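Local atomic coordinates of nucleoside diphosphate kinase (Encephalitozoon cuniculi, PDB entry 3MPD), a protein that catalyses transfer of the gamma phosphate of ATP to nucleoside diphosphates, probably through a phosphohistidine intermediate, to make the other nucleoside triphosphates. Residues Thr104-Tyr109 against Asn116-Ser121. Residues are numbered along the deposited sequence; the frame is centred on the assembly and turned at random.
Sequences TIRGDY and NIIHGS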
# COMPACT_ATOMS: atom_id res chain seq x y z
N THR A 104 -13.53 -15.65 -1.48
CA THR A 104 -12.81 -14.73 -2.40
C THR A 104 -13.11 -13.29 -2.02
O THR A 104 -14.06 -13.01 -1.30
CB THR A 104 -13.22 -14.94 -3.91
OG1 THR A 104 -14.61 -14.64 -4.11
CG2 THR A 104 -12.93 -16.39 -4.39
N ILE A 105 -12.31 -12.36 -2.51
CA ILE A 105 -12.52 -10.96 -2.28
C ILE A 105 -13.91 -10.51 -2.74
O ILE A 105 -14.62 -9.86 -2.00
CB ILE A 105 -11.41 -10.13 -2.96
CG1 ILE A 105 -10.09 -10.36 -2.19
CG2 ILE A 105 -11.74 -8.66 -2.93
CD1 ILE A 105 -8.84 -9.87 -2.98
N ARG A 106 -14.28 -10.86 -3.98
CA ARG A 106 -15.60 -10.48 -4.50
C ARG A 106 -16.72 -11.24 -3.82
O ARG A 106 -17.78 -10.68 -3.54
CB ARG A 106 -15.67 -10.66 -6.03
CG ARG A 106 -14.78 -9.63 -6.74
CD ARG A 106 -14.62 -9.91 -8.24
NE ARG A 106 -13.87 -8.82 -8.90
CZ ARG A 106 -13.29 -8.97 -10.08
NH1 ARG A 106 -13.35 -10.14 -10.70
NH2 ARG A 106 -12.63 -7.97 -10.65
N GLY A 107 -16.49 -12.52 -3.53
CA GLY A 107 -17.51 -13.29 -2.81
C GLY A 107 -17.83 -12.76 -1.41
O GLY A 107 -18.97 -12.86 -0.95
N ASP A 108 -16.81 -12.28 -0.71
CA ASP A 108 -16.96 -11.85 0.70
C ASP A 108 -17.43 -10.38 0.84
O ASP A 108 -18.13 -10.05 1.79
CB ASP A 108 -15.64 -12.01 1.46
CG ASP A 108 -15.26 -13.49 1.70
OD1 ASP A 108 -16.12 -14.41 1.60
OD2 ASP A 108 -14.09 -13.73 2.00
N TYR A 109 -17.06 -9.53 -0.10
CA TYR A 109 -17.29 -8.07 0.05
C TYR A 109 -18.11 -7.46 -1.07
O TYR A 109 -18.67 -6.38 -0.92
CB TYR A 109 -15.93 -7.30 0.13
CG TYR A 109 -14.92 -7.87 1.11
CD1 TYR A 109 -15.25 -8.05 2.44
CD2 TYR A 109 -13.61 -8.17 0.72
CE1 TYR A 109 -14.33 -8.61 3.37
CE2 TYR A 109 -12.66 -8.69 1.66
CZ TYR A 109 -13.04 -8.90 2.98
OH TYR A 109 -12.16 -9.44 3.92
N ASN A 116 -17.07 -4.25 -8.10
CA ASN A 116 -16.62 -5.56 -7.69
C ASN A 116 -15.19 -5.48 -7.10
O ASN A 116 -14.42 -6.39 -7.29
CB ASN A 116 -16.72 -6.55 -8.85
CG ASN A 116 -15.81 -6.20 -10.02
OD1 ASN A 116 -15.14 -5.15 -10.05
ND2 ASN A 116 -15.75 -7.11 -10.98
N ILE A 117 -14.89 -4.36 -6.43
CA ILE A 117 -13.84 -4.22 -5.38
C ILE A 117 -12.43 -3.95 -5.91
O ILE A 117 -11.66 -3.18 -5.31
CB ILE A 117 -13.77 -5.46 -4.42
CG1 ILE A 117 -15.16 -5.84 -3.87
CG2 ILE A 117 -12.75 -5.24 -3.29
CD1 ILE A 117 -15.86 -4.69 -3.09
N ILE A 118 -12.06 -4.66 -6.98
CA ILE A 118 -10.66 -4.84 -7.31
C ILE A 118 -10.54 -5.28 -8.78
O ILE A 118 -11.47 -5.90 -9.35
CB ILE A 118 -9.99 -5.92 -6.34
CG1 ILE A 118 -8.47 -5.98 -6.47
CG2 ILE A 118 -10.63 -7.31 -6.52
CD1 ILE A 118 -7.84 -6.97 -5.38
N HIS A 119 -9.43 -4.91 -9.40
CA HIS A 119 -9.07 -5.45 -10.69
C HIS A 119 -7.81 -6.28 -10.53
O HIS A 119 -6.88 -5.84 -9.85
CB HIS A 119 -8.73 -4.29 -11.64
CG HIS A 119 -7.96 -4.74 -12.84
ND1 HIS A 119 -8.58 -5.24 -13.97
CD2 HIS A 119 -6.63 -4.80 -13.08
CE1 HIS A 119 -7.66 -5.59 -14.85
NE2 HIS A 119 -6.47 -5.32 -14.34
N GLY A 120 -7.74 -7.46 -11.17
CA GLY A 120 -6.45 -8.16 -11.27
C GLY A 120 -6.23 -8.56 -12.71
O GLY A 120 -7.19 -8.90 -13.40
N SER A 121 -4.97 -8.52 -13.19
CA SER A 121 -4.70 -8.91 -14.59
C SER A 121 -5.24 -10.30 -14.93
O SER A 121 -5.26 -11.19 -14.10
CB SER A 121 -3.19 -8.88 -14.88
OG SER A 121 -2.62 -7.65 -14.50
O HOH W 1 -10.40 -8.34 -12.36
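R106 reaches from the short helix 105-109 to the backbone of 116-118, where its guanidinium bonds one loop carbonyl and one strand carbonyl. The R106 side chain is extended from CG to NE (chi2 170°, chi3 174°), which carries the charged end across to both. R106 NE gives its hydrogen to N116 O at 3.0 Å, with the acceptor close to the guanidinium plane. R106 NH2 bonds I118 O at 2.7 Å, a more bent bond with the oxygen tilted out of that plane; R106 NH1 has a weak bond to G93 O.

Over one face of the guanidinium lies the N116 amide, the two planes only 11° apart and N116 ND2 3.2 Å from R106 CZ. ND2 and the arginine nitrogens are all donors, so this is a stack without a bond; the amide is held flat from outside, OD1 taking a bond from K13 NZ and ND2 giving one to T95 O.

On the opposite side of the guanidinium plane I105 packs tightly on the buried I117 and I118. I105 CG2 sits 3.6 Å from I117 CG2, while I105 CD1 meets I118 CD1 at 3.9 Å, these two side chains crossing at about a right angle; F29 of helix 22-32 and I10 of strand 7-12 add to this core. The looser parts are partly exposed: the Y109 side chain meets I117 through CB, 4.1 Å from I117 CD1, and toward G120 a water accepts from both R106 NH2 and G120 N.

The CB of H119, the probable phosphohistidine, is directed away from 105-109, and its NE2 bonds E130. With K13, T95, R106 and N116 all likely ATP ligands, the contact probably forms part of the nucleotide site of the NDP kinase fold, beside the histidine on the sheet's edge strand.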